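Local coordinates for protein 2-keto-3-deoxygluconate kinase (Thermotoga maritima, PDB 2AFB) that probably phosphorylates the sugar acid 2-keto-3-deoxygluconate with ATP, as a pfkB-family carbohydrate kinase of the ribokinase clan, at residues Val15-Gly19 / Trp141-Ser145; Tyr62-Pro68 / Asp88-Gly94. All blocks are in the same frame, centred on the assembly; numbering follows the deposited sequence.

Interaction 1: Val15-Gly19 / Trp141-Ser145; sequences VVTFG and WFHFS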
ATOM      1  N   VAL A  15      29.770 -20.083 -13.191  1.00 26.09           N
ATOM      2  CA  VAL A  15      29.122 -19.632 -14.403  1.00 26.71           C
ATOM      3  C   VAL A  15      29.115 -18.125 -14.414  1.00 24.38           C
ATOM      4  O   VAL A  15      28.830 -17.518 -13.401  1.00 25.10           O
ATOM      5  CB  VAL A  15      27.696 -20.180 -14.491  1.00 29.42           C
ATOM      6  CG1 VAL A  15      26.956 -19.574 -15.703  1.00 34.69           C
ATOM      7  CG2 VAL A  15      27.740 -21.694 -14.615  1.00 30.99           C
ATOM      8  N   VAL A  16      29.379 -17.548 -15.583  1.00 26.87           N
ATOM      9  CA  VAL A  16      29.484 -16.108 -15.780  1.00 26.03           C
ATOM     10  C   VAL A  16      28.530 -15.604 -16.890  1.00 27.50           C
ATOM     11  O   VAL A  16      28.395 -16.215 -17.961  1.00 27.57           O
ATOM     12  CB  VAL A  16      30.947 -15.742 -16.122  1.00 28.71           C
ATOM     13  CG1 VAL A  16      31.127 -14.252 -16.326  1.00 28.91           C
ATOM     14  CG2 VAL A  16      31.885 -16.222 -15.055  1.00 30.00           C
ATOM     15  N   THR A  17      27.855 -14.493 -16.618  1.00 26.62           N
ATOM     16  CA  THR A  17      27.027 -13.809 -17.597  1.00 25.71           C
ATOM     17  C   THR A  17      27.381 -12.329 -17.579  1.00 26.48           C
ATOM     18  O   THR A  17      27.951 -11.806 -16.601  1.00 26.62           O
ATOM     19  CB  THR A  17      25.496 -13.996 -17.357  1.00 24.80           C
ATOM     20  OG1 THR A  17      25.022 -13.020 -16.423  1.00 27.91           O
ATOM     21  CG2 THR A  17      25.176 -15.347 -16.853  1.00 26.50           C
ATOM     22  N   PHE A  18      27.052 -11.666 -18.676  1.00 26.76           N
ATOM     23  CA  PHE A  18      27.472 -10.292 -18.903  1.00 27.69           C
ATOM     24  C   PHE A  18      26.395  -9.545 -19.592  1.00 26.92           C
ATOM     25  O   PHE A  18      25.882  -9.987 -20.599  1.00 29.46           O
ATOM     26  CB  PHE A  18      28.664 -10.262 -19.837  1.00 26.33           C
ATOM     27  CG  PHE A  18      29.093  -8.871 -20.268  1.00 30.07           C
ATOM     28  CD1 PHE A  18      29.620  -7.989 -19.359  1.00 26.86           C
ATOM     29  CD2 PHE A  18      29.024  -8.482 -21.604  1.00 36.64           C
ATOM     30  CE1 PHE A  18      30.036  -6.721 -19.744  1.00 30.95           C
ATOM     31  CE2 PHE A  18      29.454  -7.198 -22.013  1.00 36.65           C
ATOM     32  CZ  PHE A  18      29.952  -6.331 -21.079  1.00 33.01           C
ATOM     33  N   GLY A  19      26.118  -8.368 -19.084  1.00 26.27           N
ATOM     34  CA  GLY A  19      25.236  -7.457 -19.763  1.00 29.78           C
ATOM     35  C   GLY A  19      24.819  -6.324 -18.861  1.00 29.58           C
ATOM     36  O   GLY A  19      25.591  -5.914 -18.003  1.00 27.11           O
ATOM     37  N   TRP A 141      31.182 -22.034 -17.803  1.00 26.26           N
ATOM     38  CA  TRP A 141      30.174 -21.481 -18.717  1.00 24.76           C
ATOM     39  C   TRP A 141      30.180 -19.972 -18.736  1.00 25.39           C
ATOM     40  O   TRP A 141      30.408 -19.355 -17.716  1.00 23.62           O
ATOM     41  CB  TRP A 141      28.765 -21.933 -18.318  1.00 21.05           C
ATOM     42  CG  TRP A 141      27.796 -21.953 -19.444  1.00 17.79           C
ATOM     43  CD1 TRP A 141      27.181 -20.872 -20.012  1.00 24.67           C
ATOM     44  CD2 TRP A 141      27.293 -23.109 -20.144  1.00 21.82           C
ATOM     45  NE1 TRP A 141      26.337 -21.277 -21.010  1.00 26.30           N
ATOM     46  CE2 TRP A 141      26.360 -22.647 -21.091  1.00 23.28           C
ATOM     47  CE3 TRP A 141      27.462 -24.477 -19.988  1.00 19.86           C
ATOM     48  CZ2 TRP A 141      25.645 -23.508 -21.923  1.00 24.06           C
ATOM     49  CZ3 TRP A 141      26.781 -25.353 -20.856  1.00 23.52           C
ATOM     50  CH2 TRP A 141      25.895 -24.862 -21.807  1.00 24.86           C
ATOM     51  N   PHE A 142      29.955 -19.432 -19.947  1.00 27.10           N
ATOM     52  CA  PHE A 142      29.786 -18.011 -20.236  1.00 25.51           C
ATOM     53  C   PHE A 142      28.575 -17.772 -21.153  1.00 24.56           C
ATOM     54  O   PHE A 142      28.413 -18.396 -22.214  1.00 25.32           O
ATOM     55  CB  PHE A 142      31.021 -17.430 -20.892  1.00 22.93           C
ATOM     56  CG  PHE A 142      30.903 -15.984 -21.182  1.00 25.27           C
ATOM     57  CD1 PHE A 142      30.873 -15.075 -20.167  1.00 24.31           C
ATOM     58  CD2 PHE A 142      30.761 -15.527 -22.487  1.00 28.17           C
ATOM     59  CE1 PHE A 142      30.755 -13.722 -20.448  1.00 23.28           C
ATOM     60  CE2 PHE A 142      30.622 -14.163 -22.759  1.00 26.37           C
ATOM     61  CZ  PHE A 142      30.648 -13.275 -21.756  1.00 23.89           C
ATOM     62  N   HIS A 143      27.733 -16.873 -20.703  1.00 25.46           N
ATOM     63  CA  HIS A 143      26.484 -16.528 -21.373  1.00 27.36           C
ATOM     64  C   HIS A 143      26.363 -15.026 -21.679  1.00 26.08           C
ATOM     65  O   HIS A 143      26.657 -14.209 -20.816  1.00 29.45           O
ATOM     66  CB  HIS A 143      25.272 -16.981 -20.535  1.00 28.08           C
ATOM     67  CG  HIS A 143      23.977 -16.651 -21.184  1.00 23.36           C
ATOM     68  ND1 HIS A 143      23.513 -17.339 -22.281  1.00 22.69           N
ATOM     69  CD2 HIS A 143      23.103 -15.639 -20.964  1.00 22.15           C
ATOM     70  CE1 HIS A 143      22.370 -16.800 -22.669  1.00 26.59           C
ATOM     71  NE2 HIS A 143      22.121 -15.744 -21.906  1.00 20.59           N
ATOM     72  N   PHE A 144      25.927 -14.684 -22.908  1.00 26.48           N
ATOM     73  CA  PHE A 144      25.626 -13.291 -23.304  1.00 25.06           C
ATOM     74  C   PHE A 144      24.396 -13.298 -24.172  1.00 26.52           C
ATOM     75  O   PHE A 144      23.960 -14.380 -24.612  1.00 24.48           O
ATOM     76  CB  PHE A 144      26.803 -12.564 -24.034  1.00 23.72           C
ATOM     77  CG  PHE A 144      27.137 -13.107 -25.425  1.00 24.99           C
ATOM     78  CD1 PHE A 144      27.821 -14.315 -25.582  1.00 26.01           C
ATOM     79  CD2 PHE A 144      26.795 -12.391 -26.565  1.00 30.26           C
ATOM     80  CE1 PHE A 144      28.125 -14.791 -26.852  1.00 27.78           C
ATOM     81  CE2 PHE A 144      27.070 -12.854 -27.803  1.00 27.84           C
ATOM     82  CZ  PHE A 144      27.735 -14.062 -27.958  1.00 28.94           C
ATOM     83  N   SER A 145      23.798 -12.105 -24.366  1.00 24.49           N
ATOM     84  CA  SER A 145      22.694 -11.968 -25.306  1.00 25.63           C
ATOM     85  C   SER A 145      22.900 -10.841 -26.321  1.00 26.75           C
ATOM     86  O   SER A 145      23.693  -9.914 -26.090  1.00 22.85           O
ATOM     87  CB  SER A 145      21.389 -11.765 -24.569  1.00 24.07           C
ATOM     88  OG  SER A 145      21.079 -10.396 -24.506  1.00 26.63           O
TER

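Interaction 2: Tyr62-Pro68 / Asp88-Gly94; sequences YFVTKLP and DYIARGG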
ATOM      1  N   TYR A  62      28.131 -15.675 -11.457  1.00 24.39           N
ATOM      2  CA  TYR A  62      28.642 -14.297 -11.343  1.00 26.96           C
ATOM      3  C   TYR A  62      28.033 -13.498 -12.464  1.00 27.07           C
ATOM      4  O   TYR A  62      27.982 -13.960 -13.602  1.00 27.30           O
ATOM      5  CB  TYR A  62      30.150 -14.230 -11.487  1.00 26.46           C
ATOM      6  CG  TYR A  62      30.916 -14.975 -10.447  1.00 24.72           C
ATOM      7  CD1 TYR A  62      30.976 -16.356 -10.455  1.00 28.31           C
ATOM      8  CD2 TYR A  62      31.637 -14.289  -9.463  1.00 26.90           C
ATOM      9  CE1 TYR A  62      31.706 -17.049  -9.474  1.00 22.45           C
ATOM     10  CE2 TYR A  62      32.382 -14.972  -8.499  1.00 24.69           C
ATOM     11  CZ  TYR A  62      32.403 -16.353  -8.519  1.00 30.77           C
ATOM     12  OH  TYR A  62      33.136 -17.037  -7.568  1.00 33.44           O
ATOM     13  N   PHE A  63      27.591 -12.292 -12.149  1.00 27.31           N
ATOM     14  CA  PHE A  63      27.102 -11.395 -13.173  1.00 28.10           C
ATOM     15  C   PHE A  63      28.122 -10.279 -13.342  1.00 26.01           C
ATOM     16  O   PHE A  63      28.534  -9.640 -12.374  1.00 27.17           O
ATOM     17  CB  PHE A  63      25.760 -10.800 -12.771  1.00 25.83           C
ATOM     18  CG  PHE A  63      25.204  -9.823 -13.759  1.00 24.77           C
ATOM     19  CD1 PHE A  63      24.961 -10.214 -15.045  1.00 29.16           C
ATOM     20  CD2 PHE A  63      24.861  -8.519 -13.376  1.00 20.74           C
ATOM     21  CE1 PHE A  63      24.432  -9.345 -15.969  1.00 25.77           C
ATOM     22  CE2 PHE A  63      24.319  -7.654 -14.280  1.00 24.07           C
ATOM     23  CZ  PHE A  63      24.089  -8.073 -15.597  1.00 28.75           C
ATOM     24  N   VAL A  64      28.508 -10.047 -14.588  1.00 26.51           N
ATOM     25  CA  VAL A  64      29.492  -9.043 -14.902  1.00 27.03           C
ATOM     26  C   VAL A  64      28.786  -7.843 -15.537  1.00 24.98           C
ATOM     27  O   VAL A  64      28.070  -7.994 -16.506  1.00 23.44           O
ATOM     28  CB  VAL A  64      30.524  -9.594 -15.871  1.00 27.94           C
ATOM     29  CG1 VAL A  64      31.591  -8.516 -16.188  1.00 26.23           C
ATOM     30  CG2 VAL A  64      31.119 -10.849 -15.300  1.00 29.42           C
ATOM     31  N   THR A  65      29.022  -6.662 -14.988  1.00 28.88           N
ATOM     32  CA  THR A  65      28.423  -5.437 -15.486  1.00 27.95           C
ATOM     33  C   THR A  65      29.169  -4.236 -14.879  1.00 28.48           C
ATOM     34  O   THR A  65      30.203  -4.398 -14.229  1.00 26.22           O
ATOM     35  CB  THR A  65      26.891  -5.360 -15.207  1.00 28.27           C
ATOM     36  OG1 THR A  65      26.310  -4.397 -16.080  1.00 24.33           O
ATOM     37  CG2 THR A  65      26.549  -4.975 -13.757  1.00 27.00           C
ATOM     38  N   LYS A  66      28.662  -3.039 -15.167  1.00 27.53           N
ATOM     39  CA  LYS A  66      29.105  -1.798 -14.547  1.00 25.44           C
ATOM     40  C   LYS A  66      27.855  -1.114 -14.003  1.00 27.32           C
ATOM     41  O   LYS A  66      26.798  -1.080 -14.668  1.00 28.52           O
ATOM     42  CB  LYS A  66      29.862  -0.885 -15.572  1.00 28.14           C
ATOM     43  CG  LYS A  66      30.632   0.217 -14.920  1.00 20.11           C
ATOM     44  CD  LYS A  66      31.323   1.099 -15.902  1.00 27.08           C
ATOM     45  CE  LYS A  66      32.399   1.992 -15.225  1.00 26.03           C
ATOM     46  NZ  LYS A  66      33.109   2.870 -16.253  1.00 23.89           N
ATOM     47  N   LEU A  67      27.962  -0.638 -12.764  1.00 27.19           N
ATOM     48  CA  LEU A  67      26.924   0.155 -12.135  1.00 26.60           C
ATOM     49  C   LEU A  67      27.512   1.395 -11.525  1.00 24.78           C
ATOM     50  O   LEU A  67      28.674   1.371 -11.115  1.00 22.49           O
ATOM     51  CB  LEU A  67      26.251  -0.643 -11.016  1.00 25.32           C
ATOM     52  CG  LEU A  67      25.459  -1.844 -11.530  1.00 27.01           C
ATOM     53  CD1 LEU A  67      25.043  -2.728 -10.407  1.00 25.35           C
ATOM     54  CD2 LEU A  67      24.254  -1.352 -12.311  1.00 28.70           C
ATOM     55  N   PRO A  68      26.697   2.458 -11.398  1.00 25.41           N
ATOM     56  CA  PRO A  68      27.207   3.689 -10.813  1.00 28.63           C
ATOM     57  C   PRO A  68      27.354   3.504  -9.324  1.00 26.80           C
ATOM     58  O   PRO A  68      26.626   2.737  -8.756  1.00 25.57           O
ATOM     59  CB  PRO A  68      26.087   4.699 -11.084  1.00 28.47           C
ATOM     60  CG  PRO A  68      24.858   3.867 -11.117  1.00 27.93           C
ATOM     61  CD  PRO A  68      25.275   2.585 -11.771  1.00 25.80           C
ATOM     62  N   ASP A  88      31.205  -9.988  -7.481  1.00 27.93           N
ATOM     63  CA  ASP A  88      32.639  -9.714  -7.418  1.00 30.03           C
ATOM     64  C   ASP A  88      33.135  -8.971  -8.619  1.00 29.26           C
ATOM     65  O   ASP A  88      34.053  -8.210  -8.496  1.00 29.70           O
ATOM     66  CB  ASP A  88      33.459 -11.022  -7.343  1.00 33.26           C
ATOM     67  CG  ASP A  88      33.086 -11.887  -6.142  1.00 38.90           C
ATOM     68  OD1 ASP A  88      31.882 -11.955  -5.759  1.00 43.91           O
ATOM     69  OD2 ASP A  88      34.001 -12.505  -5.587  1.00 51.42           O
ATOM     70  N   TYR A  89      32.575  -9.242  -9.794  1.00 27.53           N
ATOM     71  CA  TYR A  89      33.100  -8.661 -11.026  1.00 26.34           C
ATOM     72  C   TYR A  89      32.260  -7.486 -11.538  1.00 26.47           C
ATOM     73  O   TYR A  89      32.334  -7.088 -12.702  1.00 28.54           O
ATOM     74  CB  TYR A  89      33.227  -9.728 -12.098  1.00 28.21           C
ATOM     75  CG  TYR A  89      33.993 -10.968 -11.672  1.00 29.94           C
ATOM     76  CD1 TYR A  89      35.277 -10.890 -11.137  1.00 35.17           C
ATOM     77  CD2 TYR A  89      33.442 -12.236 -11.866  1.00 30.76           C
ATOM     78  CE1 TYR A  89      35.976 -12.063 -10.770  1.00 30.91           C
ATOM     79  CE2 TYR A  89      34.097 -13.372 -11.500  1.00 30.80           C
ATOM     80  CZ  TYR A  89      35.367 -13.293 -10.955  1.00 31.10           C
ATOM     81  OH  TYR A  89      35.999 -14.463 -10.622  1.00 33.44           O
ATOM     82  N   ILE A  90      31.430  -6.919 -10.675  1.00 27.87           N
ATOM     83  CA  ILE A  90      30.736  -5.729 -11.067  1.00 27.42           C
ATOM     84  C   ILE A  90      31.687  -4.544 -10.943  1.00 26.11           C
ATOM     85  O   ILE A  90      32.144  -4.202  -9.857  1.00 26.07           O
ATOM     86  CB  ILE A  90      29.495  -5.534 -10.253  1.00 28.00           C
ATOM     87  CG1 ILE A  90      28.532  -6.702 -10.571  1.00 30.25           C
ATOM     88  CG2 ILE A  90      28.903  -4.151 -10.566  1.00 31.37           C
ATOM     89  CD1 ILE A  90      27.244  -6.601  -9.906  1.00 30.15           C
ATOM     90  N   ALA A  91      31.978  -3.921 -12.081  1.00 27.90           N
ATOM     91  CA  ALA A  91      32.731  -2.662 -12.098  1.00 26.39           C
ATOM     92  C   ALA A  91      31.843  -1.544 -11.605  1.00 24.70           C
ATOM     93  O   ALA A  91      30.637  -1.589 -11.826  1.00 26.26           O
ATOM     94  CB  ALA A  91      33.242  -2.390 -13.501  1.00 29.68           C
ATOM     95  N   ARG A  92      32.413  -0.569 -10.899  1.00 26.15           N
ATOM     96  CA  ARG A  92      31.663   0.584 -10.397  1.00 28.11           C
ATOM     97  C   ARG A  92      32.177   1.917 -10.967  1.00 30.66           C
ATOM     98  O   ARG A  92      33.399   2.158 -11.062  1.00 32.42           O
ATOM     99  CB  ARG A  92      31.686   0.615  -8.860  1.00 29.36           C
ATOM    100  CG  ARG A  92      31.271  -0.686  -8.173  1.00 30.76           C
ATOM    101  CD  ARG A  92      29.840  -1.175  -8.538  1.00 34.01           C
ATOM    102  NE  ARG A  92      28.837  -0.209  -8.145  1.00 33.53           N
ATOM    103  CZ  ARG A  92      28.163  -0.204  -7.000  1.00 34.78           C
ATOM    104  NH1 ARG A  92      28.295  -1.177  -6.112  1.00 38.30           N
ATOM    105  NH2 ARG A  92      27.297   0.783  -6.755  1.00 36.32           N
ATOM    106  N   GLY A  93      31.265   2.777 -11.382  1.00 27.64           N
ATOM    107  CA  GLY A  93      31.664   3.998 -12.038  1.00 25.85           C
ATOM    108  C   GLY A  93      30.571   4.467 -12.956  1.00 28.46           C
ATOM    109  O   GLY A  93      29.517   3.866 -13.034  1.00 26.66           O
ATOM    110  N   GLY A  94      30.830   5.559 -13.657  1.00 28.95           N
ATOM    111  CA  GLY A  94      29.834   6.180 -14.530  1.00 30.06           C
ATOM    112  C   GLY A  94      28.792   6.985 -13.771  1.00 30.65           C
ATOM    113  O   GLY A  94      28.841   7.087 -12.539  1.00 29.58           O
TER
HETATM  114  O   HOH W   1      30.175 -10.662 -10.550  1.00 23.78           O

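Interaction 1: Val15-Gly19 / Trp141-Ser145
Val16 and Phe142 pair in the large sheet of a ribokinase-like fold, where strands 14-18 and 139-145 are parallel neighbours; the short strands 15-18 and 141-145 run at 18° to each other. The principle that parallel strands bond one residue to both neighbours of its partner is plain here. Val16 N donates to Trp141 O at 3.0 Å, and Val16 O takes the N-H of His143 at 2.9 Å, the latter approaching almost straight on to the carbonyl. That same oxygen also meets Phe142 CA through a CH-O contact of 3.2 Å.

The side chains follow this tight centre. Phe142 holds CG opposite its own N (chi1 -179°), which swings the ring forward and toward strand 14-18, where Val16 CG1 meets its edge in plane, 3.9 Å from CD1. Farther along, Phe18 CB lies 4.1 Å from Phe142 CZ, approaching the ring obliquely. There the pairing slackens: Phe18 N reaches His143 O by only a weak, bent bond, and the CA atoms of Phe18 and Phe144 stand 5.6 Å apart. The loose end is nonetheless buried. The ring of Phe18 makes edge-to-face contacts with Phe130 and Trp132, while Phe144 packs against helix 155-169.

On the face carrying Val15, Thr17, Trp141 and His143, the polar ends turn to other partners: Trp141 NE1 and His143 ND1 both bond Ser174 OG, and Thr17 OG1 bonds Glu47 O. The end of the Thr17 side chain that faces the other strand is its methyl, CG2 resting 4.0 Å from His143 CB.

Interaction 2: Tyr62-Pro68 / Asp88-Gly94
This is a parallel strand pairing at one margin of the large sheet, closing the beta-alpha-beta unit formed by strand 60-67, helix 71-82 and strand 90-92. Its regular centre is brief: Ala91 N bonds Thr65 O at 2.8 Å, Ala91 O receives Leu67 N, and Gly93 N returns to Leu67 O at 3.0 Å. Upstream the strands part, and a water takes over, donating to Phe63 O and accepting from Tyr89 N.

At that end two tyrosines meet. Their rings, inclined by 30° and displaced until little of one lies above the other, touch where Tyr62 CD2 approaches Tyr89 CE2 at 3.3 Å, with Tyr89 OH over one face of the Tyr62 ring. Lys14 unites the pair, hydrogen-bonding Tyr89 OH and making a cation-pi contact with Tyr62.

Lys66 stretches out fully, laying CE 3.8 Å from Gly93 C on the way to its salt bridge with Asp129. Gly93, at phi 153°, has no side chain to obstruct it.

Arg92 behaves in the contrary way. Bent at chi2 and chi3, its chain curls back toward strand 60-67, turning the guanidinium edge to the carbonyls of Leu67 and Pro68 and bringing NE to a weak bond with Leu67 O. Its NH2 also holds Asp74 of the crossover helix in a salt bridge, and donates nearly straight, within the guanidinium plane, to Pro68 O at 2.9 Å.

In the fold
Both contacts join parallel strands of one sheet, interaction 1 inside it and interaction 2 at its margin, with centres 13 Å apart. Strands 14-18 and 60-67 are neighbours, so the two form a continuous sequence of pairings: Thr17 O lies 2.7 Å from Val64 N, and Gly19 O lies 2.6 Å from Thr65 OG1, both probable hydrogen bonds. Along the chain, interaction 2 is nested within the loop closed by interaction 1. Position is reflected in chemistry. The wholly buried interaction 1 relies on backbone bonds and apolar or aromatic packing, whereas the partly exposed interaction 2 adds a bridging water, charged side chains and glycines.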